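Local coordinates for petrobactin-binding protein YclQ (Bacillus subtilis subsp. subtilis str. 168, PDB 3GFV) that binds iron-free and ferric petrobactin and the precursor 3,4-dihydroxybenzoic acid as the solute-binding component of the YclNOPQ ABC importer, at residues G174-A179 against G194-V199; S102-E107 against T273-G278; V218-I223 against T246-E251. All coordinates share one frame; numbering follows the deposited sequence.

Contact 1 (G174-A179 against G194-V199); sequences GLVIMA and GLIHDV
The start of strand 173-180, in the mixed sheet of the C-terminal lobe of this periplasmic-binding-protein fold, meets the short helix 195-198 through G174 and V176 on the strand and I196 and H197 on the helix. The backbones keep a side chain's distance, with the CA atoms of V176 and I196 8.0 Å apart. V176 and I196 reach toward each other tip to tip, and V176 CG2 lies 3.7 Å from I196 CD1. Because CG1 of V176 takes the place opposite its own backbone N (chi1 -176°), CG2 lies beside that N and is the branch that meets both helix residues. H197 passes V176 in the opposite direction, its NE2 3.8 Å from V176 CG2. Two residues earlier on the strand, at G174, the imidazole presents its edge to the backbone, with CE1 3.3 Å from G174 O and that oxygen close to the ring plane. No direct hydrogen bond joins the segments; a water does so instead, accepting from V176 N at 3.0 Å and lying 2.8 Å from H197 NE2. The other ring nitrogen, ND1, is hydrogen-bonded to the carbonyl of V202, and the two partners together probably hold the ring's rotation. The contact thus pairs a small apolar patch with a hydrated polar one. Around it, strand 173-180 is flanked by 203-204 and 230-235, both parallel to it, and by antiparallel strand 183-187, while W274 of helix 271-276 packs on I196 and L195.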
loop_
_atom_site.group_PDB
_atom_site.type_symbol
_atom_site.label_atom_id
_atom_site.label_comp_id
_atom_site.label_asym_id
_atom_site.label_seq_id
_atom_site.Cartn_x
_atom_site.Cartn_y
_atom_site.Cartn_z
ATOM N N GLY A 174 -14.216 -0.366 14.144
ATOM C CA GLY A 174 -12.851 0.138 14.063
ATOM C C GLY A 174 -12.806 1.510 13.423
ATOM O O GLY A 174 -13.617 1.845 12.542
ATOM N N LEU A 175 -11.843 2.309 13.871
ATOM C CA LEU A 175 -11.553 3.593 13.245
ATOM C C LEU A 175 -10.095 3.586 12.785
ATOM O O LEU A 175 -9.219 3.152 13.528
ATOM C CB LEU A 175 -11.778 4.729 14.247
ATOM C CG LEU A 175 -11.359 6.132 13.796
ATOM C CD1 LEU A 175 -12.244 6.611 12.635
ATOM C CD2 LEU A 175 -11.389 7.152 14.988
ATOM N N VAL A 176 -9.845 4.070 11.571
ATOM C CA VAL A 176 -8.478 4.172 11.046
ATOM C C VAL A 176 -8.038 5.627 11.010
ATOM O O VAL A 176 -8.709 6.471 10.404
ATOM C CB VAL A 176 -8.402 3.605 9.607
ATOM C CG1 VAL A 176 -6.953 3.630 9.092
ATOM C CG2 VAL A 176 -8.951 2.167 9.570
ATOM N N ILE A 177 -6.907 5.923 11.644
ATOM C CA ILE A 177 -6.393 7.310 11.661
ATOM C C ILE A 177 -4.939 7.347 11.257
ATOM O O ILE A 177 -4.206 6.389 11.465
ATOM C CB ILE A 177 -6.520 8.017 13.016
ATOM C CG1 ILE A 177 -5.788 7.242 14.131
ATOM C CG2 ILE A 177 -8.011 8.289 13.353
ATOM C CD1 ILE A 177 -5.697 7.968 15.447
HETATM N N MSE A 178 -4.522 8.487 10.712
HETATM C CA MSE A 178 -3.109 8.724 10.463
HETATM C C MSE A 178 -2.695 9.971 11.236
HETATM O O MSE A 178 -3.413 10.994 11.238
HETATM C CB MSE A 178 -2.819 8.859 8.961
HETATM C CG MSE A 178 -1.362 9.139 8.674
HETATM SE SE MSE A 178 -1.071 9.102 6.720
HETATM C CE MSE A 178 -1.840 10.812 6.367
ATOM N N ALA A 179 -1.582 9.856 11.947
ATOM C CA ALA A 179 -1.005 10.975 12.689
ATOM C C ALA A 179 0.119 11.601 11.879
ATOM O O ALA A 179 0.917 10.902 11.281
ATOM C CB ALA A 179 -0.473 10.501 14.025
ATOM N N GLY A 194 -9.115 2.430 3.333
ATOM C CA GLY A 194 -10.416 1.800 3.376
ATOM C C GLY A 194 -10.411 0.279 3.368
ATOM O O GLY A 194 -11.387 -0.330 3.796
ATOM N N LEU A 195 -9.346 -0.350 2.873
ATOM C CA LEU A 195 -9.357 -1.816 2.783
ATOM C C LEU A 195 -9.581 -2.508 4.128
ATOM O O LEU A 195 -10.078 -3.635 4.166
ATOM C CB LEU A 195 -8.104 -2.361 2.076
ATOM C CG LEU A 195 -6.818 -2.519 2.893
ATOM C CD1 LEU A 195 -5.829 -3.352 2.072
ATOM C CD2 LEU A 195 -6.238 -1.156 3.215
ATOM N N ILE A 196 -9.240 -1.835 5.229
ATOM C CA ILE A 196 -9.446 -2.421 6.550
ATOM C C ILE A 196 -10.942 -2.711 6.738
ATOM O O ILE A 196 -11.323 -3.729 7.325
ATOM C CB ILE A 196 -8.892 -1.488 7.643
ATOM C CG1 ILE A 196 -7.357 -1.573 7.645
ATOM C CG2 ILE A 196 -9.457 -1.873 9.002
ATOM C CD1 ILE A 196 -6.638 -0.452 8.444
ATOM N N HIS A 197 -11.773 -1.845 6.173
ATOM C CA HIS A 197 -13.224 -2.074 6.145
ATOM C C HIS A 197 -13.714 -2.802 4.898
ATOM O O HIS A 197 -14.528 -3.744 5.000
ATOM C CB HIS A 197 -13.961 -0.737 6.255
ATOM C CG HIS A 197 -13.486 0.104 7.386
ATOM N ND1 HIS A 197 -13.656 -0.267 8.708
ATOM C CD2 HIS A 197 -12.862 1.307 7.412
ATOM C CE1 HIS A 197 -13.146 0.664 9.489
ATOM N NE2 HIS A 197 -12.659 1.635 8.726
ATOM N N ASP A 198 -13.233 -2.377 3.729
ATOM C CA ASP A 198 -13.795 -2.838 2.464
ATOM C C ASP A 198 -13.389 -4.271 2.144
ATOM O O ASP A 198 -14.123 -5.003 1.481
ATOM C CB ASP A 198 -13.342 -1.924 1.322
ATOM C CG ASP A 198 -13.750 -0.478 1.536
ATOM O OD1 ASP A 198 -14.834 -0.240 2.118
ATOM O OD2 ASP A 198 -12.984 0.411 1.134
ATOM N N VAL A 199 -12.217 -4.662 2.615
ATOM C CA VAL A 199 -11.644 -5.952 2.245
ATOM C C VAL A 199 -11.576 -6.858 3.465
ATOM O O VAL A 199 -12.025 -8.001 3.416
ATOM C CB VAL A 199 -10.243 -5.768 1.641
ATOM C CG1 VAL A 199 -9.624 -7.102 1.294
ATOM C CG2 VAL A 199 -10.337 -4.905 0.386
HETATM O O HOH W 1 -12.306 4.168 9.883
#

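Contact 2 (S102-E107 against T273-G278). With PO4 (phosphate ion), chain C.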
loop_
_atom_site.group_PDB
_atom_site.type_symbol
_atom_site.label_atom_id
_atom_site.label_comp_id
_atom_site.label_asym_id
_atom_site.label_seq_id
_atom_site.Cartn_x
_atom_site.Cartn_y
_atom_site.Cartn_z
ATOM N N SER A 102 2.987 4.458 -10.176
ATOM C CA SER A 102 1.657 4.459 -9.600
ATOM C C SER A 102 1.234 5.876 -9.249
ATOM O O SER A 102 1.658 6.824 -9.891
ATOM C CB SER A 102 1.526 3.483 -8.418
ATOM O OG SER A 102 2.487 3.754 -7.419
ATOM N N ALA A 103 0.349 6.006 -8.276
ATOM C CA ALA A 103 -0.367 7.262 -8.122
ATOM C C ALA A 103 0.545 8.489 -7.948
ATOM O O ALA A 103 0.265 9.554 -8.495
ATOM C CB ALA A 103 -1.361 7.147 -6.966
ATOM N N ARG A 104 1.631 8.339 -7.201
ATOM C CA ARG A 104 2.491 9.480 -6.904
ATOM C C ARG A 104 3.244 10.021 -8.125
ATOM O O ARG A 104 3.771 11.141 -8.072
ATOM C CB ARG A 104 3.476 9.140 -5.786
ATOM C CG ARG A 104 2.809 8.974 -4.408
ATOM C CD ARG A 104 3.839 8.592 -3.361
ATOM N NE ARG A 104 3.315 8.709 -2.003
ATOM C CZ ARG A 104 2.992 7.683 -1.218
ATOM N NH1 ARG A 104 3.129 6.432 -1.641
ATOM N NH2 ARG A 104 2.530 7.914 0.002
ATOM N N GLN A 105 3.301 9.241 -9.215
ATOM C CA GLN A 105 3.945 9.714 -10.441
ATOM C C GLN A 105 2.959 9.840 -11.610
ATOM O O GLN A 105 3.368 9.962 -12.773
ATOM C CB GLN A 105 5.100 8.779 -10.868
ATOM C CG GLN A 105 6.111 8.449 -9.782
ATOM C CD GLN A 105 5.659 7.313 -8.874
ATOM O OE1 GLN A 105 4.899 6.427 -9.284
ATOM N NE2 GLN A 105 6.112 7.342 -7.617
ATOM N N SER A 106 1.668 9.824 -11.290
ATOM C CA SER A 106 0.591 9.800 -12.296
ATOM C C SER A 106 0.731 10.885 -13.359
ATOM O O SER A 106 0.565 10.636 -14.558
ATOM C CB SER A 106 -0.772 9.964 -11.612
ATOM O OG SER A 106 -1.247 8.723 -11.134
ATOM N N GLU A 107 1.045 12.094 -12.914
ATOM C CA GLU A 107 1.197 13.212 -13.827
ATOM C C GLU A 107 2.453 13.199 -14.681
ATOM O O GLU A 107 2.596 14.032 -15.571
ATOM C CB GLU A 107 1.150 14.531 -13.052
ATOM C CG GLU A 107 -0.131 15.299 -13.236
ATOM C CD GLU A 107 0.026 16.735 -12.773
ATOM O OE1 GLU A 107 0.096 17.638 -13.633
ATOM O OE2 GLU A 107 0.121 16.939 -11.550
ATOM N N THR A 273 5.343 0.740 5.581
ATOM C CA THR A 273 4.700 -0.123 4.599
ATOM C C THR A 273 3.332 0.413 4.182
ATOM O O THR A 273 3.008 0.470 2.996
ATOM C CB THR A 273 4.589 -1.555 5.138
ATOM O OG1 THR A 273 5.909 -2.079 5.306
ATOM C CG2 THR A 273 3.804 -2.458 4.175
ATOM N N TRP A 274 2.528 0.839 5.162
ATOM C CA TRP A 274 1.175 1.290 4.862
ATOM C C TRP A 274 1.122 2.598 4.078
ATOM O O TRP A 274 0.261 2.770 3.202
ATOM C CB TRP A 274 0.328 1.386 6.143
ATOM C CG TRP A 274 -0.110 0.057 6.647
ATOM C CD1 TRP A 274 0.671 -0.902 7.223
ATOM C CD2 TRP A 274 -1.439 -0.472 6.618
ATOM N NE1 TRP A 274 -0.094 -1.998 7.562
ATOM C CE2 TRP A 274 -1.386 -1.771 7.166
ATOM C CE3 TRP A 274 -2.666 0.016 6.150
ATOM C CZ2 TRP A 274 -2.525 -2.581 7.297
ATOM C CZ3 TRP A 274 -3.798 -0.789 6.273
ATOM C CH2 TRP A 274 -3.714 -2.073 6.847
ATOM N N TYR A 275 2.068 3.494 4.364
ATOM C CA TYR A 275 2.096 4.804 3.724
ATOM C C TYR A 275 2.880 4.820 2.400
ATOM O O TYR A 275 2.444 5.431 1.425
ATOM C CB TYR A 275 2.659 5.841 4.696
ATOM C CG TYR A 275 2.622 7.239 4.141
ATOM C CD1 TYR A 275 1.412 7.910 3.997
ATOM C CD2 TYR A 275 3.786 7.881 3.754
ATOM C CE1 TYR A 275 1.367 9.205 3.495
ATOM C CE2 TYR A 275 3.752 9.174 3.251
ATOM C CZ TYR A 275 2.535 9.825 3.121
ATOM O OH TYR A 275 2.491 11.111 2.613
ATOM N N LEU A 276 4.007 4.124 2.353
ATOM C CA LEU A 276 4.873 4.190 1.166
ATOM C C LEU A 276 4.596 3.053 0.206
ATOM O O LEU A 276 4.978 3.112 -0.962
ATOM C CB LEU A 276 6.334 4.085 1.563
ATOM C CG LEU A 276 6.794 5.170 2.540
ATOM C CD1 LEU A 276 8.210 4.879 3.023
ATOM C CD2 LEU A 276 6.669 6.563 1.922
ATOM N N SER A 277 3.960 2.000 0.696
ATOM C CA SER A 277 3.812 0.806 -0.135
ATOM C C SER A 277 2.366 0.316 -0.147
ATOM O O SER A 277 1.435 1.113 -0.133
ATOM C CB SER A 277 4.766 -0.298 0.326
ATOM O OG SER A 277 4.778 -1.378 -0.624
ATOM N N GLY A 278 2.184 -0.997 -0.170
ATOM C CA GLY A 278 0.855 -1.567 -0.291
ATOM C C GLY A 278 0.516 -1.945 -1.729
ATOM O O GLY A 278 1.071 -1.383 -2.674
HETATM P P PO4 C . 1.001 11.517 -0.656
HETATM O O1 PO4 C . 0.187 10.244 -0.704
HETATM O O2 PO4 C . 2.354 11.227 -0.049
HETATM O O3 PO4 C . 1.170 12.057 -2.061
HETATM O O4 PO4 C . 0.277 12.532 0.195
#
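R104 points the NH2 end of its guanidinium at one face of the Y275 ring: NH2 stands 3.6 Å above the ring plane, over its centre, with CZ farther out, 4.9 Å from the centroid, a cation-pi contact. The same NH2 donates to the main-chain oxygen Y275 O at 2.9 Å (N-H...O angle 157°). That oxygen lies near the guanidinium plane, although the donor sits above the carbonyl plane. NH1 adds a weak bond to Y275 O at 3.3 Å. The arginine chain is extended from CG to NE, which carries its charge from the loop to the end of helix 271-276. Along another edge, NE and NH2 both donate weakly, each at 3.3 Å, to O2 of a phosphate probably from the crystallisation liquor. Y275 OH approaches that oxygen to 2.7 Å; the hydroxyl is also hydrogen-bonded to R236 NE. K84 NZ binds the phosphate too, and R192 lies close to R104. S102-E107 follows strand 98-101 of the N-terminal sheet, whereas T273-G278 ends helix 271-276, which follows strand 266-268 of the C-terminal sheet. This junction therefore bridges the two lobes at their cleft, the ligand-binding region of periplasmic binding proteins, and its cationic lining is consistent with a pocket for an anionic ferric siderophore.

Contact 3 (V218-I223 against T246-E251)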
loop_
_atom_site.group_PDB
_atom_site.type_symbol
_atom_site.label_atom_id
_atom_site.label_comp_id
_atom_site.label_asym_id
_atom_site.label_seq_id
_atom_site.Cartn_x
_atom_site.Cartn_y
_atom_site.Cartn_z
ATOM N N VAL A 218 -9.530 15.569 11.466
ATOM C CA VAL A 218 -10.383 15.438 12.650
ATOM C C VAL A 218 -9.631 15.807 13.930
ATOM O O VAL A 218 -8.410 15.812 13.955
ATOM C CB VAL A 218 -10.954 14.013 12.817
ATOM C CG1 VAL A 218 -11.904 13.640 11.671
ATOM C CG2 VAL A 218 -9.837 12.979 12.957
ATOM N N SER A 219 -10.378 16.089 14.997
ATOM C CA SER A 219 -9.811 16.432 16.304
ATOM C C SER A 219 -9.786 15.226 17.246
ATOM O O SER A 219 -10.330 14.156 16.940
ATOM C CB SER A 219 -10.671 17.515 16.962
ATOM O OG SER A 219 -11.974 16.984 17.189
ATOM N N TYR A 220 -9.186 15.411 18.420
ATOM C CA TYR A 220 -9.232 14.379 19.452
ATOM C C TYR A 220 -10.670 14.132 19.884
ATOM O O TYR A 220 -11.067 12.987 20.146
ATOM C CB TYR A 220 -8.378 14.767 20.666
ATOM C CG TYR A 220 -6.886 14.783 20.394
ATOM C CD1 TYR A 220 -5.993 14.131 21.239
ATOM C CD2 TYR A 220 -6.371 15.447 19.287
ATOM C CE1 TYR A 220 -4.627 14.149 20.990
ATOM C CE2 TYR A 220 -5.012 15.468 19.029
ATOM C CZ TYR A 220 -4.143 14.820 19.884
ATOM O OH TYR A 220 -2.790 14.844 19.614
ATOM N N GLU A 221 -11.452 15.209 19.957
ATOM C CA GLU A 221 -12.850 15.106 20.337
ATOM C C GLU A 221 -13.609 14.194 19.382
ATOM O O GLU A 221 -14.598 13.580 19.768
ATOM C CB GLU A 221 -13.525 16.475 20.359
ATOM C CG GLU A 221 -13.127 17.366 21.528
ATOM C CD GLU A 221 -11.917 18.240 21.223
ATOM O OE1 GLU A 221 -11.145 17.894 20.290
ATOM O OE2 GLU A 221 -11.746 19.279 21.914
ATOM N N TYR A 222 -13.162 14.145 18.129
ATOM C CA TYR A 222 -13.769 13.249 17.154
ATOM C C TYR A 222 -13.542 11.777 17.530
ATOM O O TYR A 222 -14.435 10.958 17.399
ATOM C CB TYR A 222 -13.182 13.492 15.756
ATOM C CG TYR A 222 -13.637 12.463 14.767
ATOM C CD1 TYR A 222 -14.886 12.565 14.163
ATOM C CD2 TYR A 222 -12.834 11.365 14.431
ATOM C CE1 TYR A 222 -15.328 11.605 13.256
ATOM C CE2 TYR A 222 -13.268 10.413 13.532
ATOM C CZ TYR A 222 -14.500 10.531 12.940
ATOM O OH TYR A 222 -14.916 9.558 12.048
ATOM N N ILE A 223 -12.347 11.453 18.006
ATOM C CA ILE A 223 -12.066 10.074 18.423
ATOM C C ILE A 223 -12.971 9.689 19.604
ATOM O O ILE A 223 -13.555 8.607 19.636
ATOM C CB ILE A 223 -10.587 9.905 18.779
ATOM C CG1 ILE A 223 -9.731 10.103 17.521
ATOM C CG2 ILE A 223 -10.317 8.519 19.349
ATOM C CD1 ILE A 223 -8.252 10.152 17.815
ATOM N N THR A 246 2.260 9.543 17.345
ATOM C CA THR A 246 1.211 8.615 17.742
ATOM C C THR A 246 0.887 8.649 19.238
ATOM O O THR A 246 -0.288 8.662 19.630
ATOM C CB THR A 246 1.598 7.202 17.348
ATOM O OG1 THR A 246 1.589 7.122 15.922
ATOM C CG2 THR A 246 0.607 6.212 17.919
ATOM N N LYS A 247 1.918 8.664 20.079
ATOM C CA LYS A 247 1.701 8.606 21.523
ATOM C C LYS A 247 0.983 9.835 22.058
ATOM O O LYS A 247 0.171 9.746 22.988
ATOM C CB LYS A 247 3.026 8.415 22.264
ATOM C CG LYS A 247 3.668 7.055 22.040
ATOM C CD LYS A 247 4.809 6.823 23.023
ATOM C CE LYS A 247 4.390 7.195 24.442
ATOM N NZ LYS A 247 5.416 6.839 25.469
ATOM N N GLN A 248 1.282 10.996 21.497
ATOM C CA GLN A 248 0.622 12.194 21.984
ATOM C C GLN A 248 -0.849 12.102 21.630
ATOM O O GLN A 248 -1.680 12.725 22.284
ATOM C CB GLN A 248 1.253 13.472 21.427
ATOM C CG GLN A 248 0.938 13.787 19.972
ATOM C CD GLN A 248 1.834 14.898 19.424
ATOM O OE1 GLN A 248 1.357 15.975 19.057
ATOM N NE2 GLN A 248 3.139 14.645 19.391
ATOM N N VAL A 249 -1.179 11.326 20.593
ATOM C CA VAL A 249 -2.582 11.162 20.284
ATOM C C VAL A 249 -3.206 10.108 21.189
ATOM O O VAL A 249 -4.170 10.377 21.886
ATOM C CB VAL A 249 -2.854 10.758 18.825
ATOM C CG1 VAL A 249 -4.373 10.520 18.634
ATOM C CG2 VAL A 249 -2.330 11.826 17.856
ATOM N N VAL A 250 -2.656 8.904 21.178
ATOM C CA VAL A 250 -3.423 7.783 21.719
ATOM C C VAL A 250 -3.310 7.680 23.219
ATOM O O VAL A 250 -4.172 7.104 23.879
ATOM C CB VAL A 250 -3.042 6.438 21.079
ATOM C CG1 VAL A 250 -3.243 6.503 19.569
ATOM C CG2 VAL A 250 -1.619 6.082 21.438
ATOM N N GLU A 251 -2.245 8.252 23.764
ATOM C CA GLU A 251 -2.062 8.234 25.206
ATOM C C GLU A 251 -2.507 9.556 25.841
ATOM O O GLU A 251 -2.352 9.762 27.045
ATOM C CB GLU A 251 -0.618 7.836 25.541
ATOM C CG GLU A 251 -0.330 6.408 25.041
ATOM C CD GLU A 251 1.114 5.989 25.184
ATOM O OE1 GLU A 251 1.824 6.570 26.033
ATOM O OE2 GLU A 251 1.538 5.069 24.446
#
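Apolar packing carries most of this contact, in which Y220 and I223 of helix 220-226 meet V249 of helix 246-250. The segments come closest at Y220 and V249, whose CA atoms are 7.4 Å apart. Y220 crosses V249 obliquely, with its phenol end against one branch of the valine: CZ is 4.0 Å from V249 CG2. The other branch, CG1, faces I223, whose CD1 lies 4.0 Å away and whose side chain crosses that of V249 at about a right angle. V249 places CG1 opposite its backbone N (chi1 176°) and CG2 beside it, and this splits the valine between its two partners, the aromatic one and the aliphatic one.

The Y220 hydroxyl makes van der Waals contacts of its own, with OH 3.5 Å from V249 CG2 and, at the margin, 3.9 Å from Q248 CG.

The Y220 ring also meets the backbone. CE1 lies 3.5 Å from the main-chain oxygen Q248 O, which is close to the ring plane, so the aromatic C-H edge rather than a face is turned to the carbonyl; V249 CA approaches the ring obliquely.

No hydrogen bond crosses between the segments; the polar bonds serve each helix separately. S219 is the N-cap of helix 220-226, and its OG accepts from Y222 N at 3.2 Å. Within the second segment K247 and E251, both exposed, form a long salt bridge.

I184 of strand 183-187 touches both Y220 and V249, and V250 packs on strands 230-235 and 266-268. The pair is plain helix-helix packing in the alpha-beta sandwich of the C-terminal lobe, where helices in the connections between strands cover a face of the sheet.

Overall arrangement
Contacts 1 and 3 both belong to the C-terminal lobe, and strand 173-180 joins them: V176 serves contact 1, while L175 and I177 pack against Y222, I223 and V249 of contact 3. Contact 1 is buried and combines methyl packing with a water bridge. Contact 3, about 23 Å from the chain's centre to its own, is partly buried and almost wholly apolar between its segments, with Q248 at its exposed margin. Contact 2 is buried near the centre, yet it is the polar one, built between lobes on an arginine gripping a carbonyl and an aromatic face, with a phosphate bound alongside. It touches contact 1 through W274 and Y275 but stays about 11 Å from contact 3 at the nearest atoms.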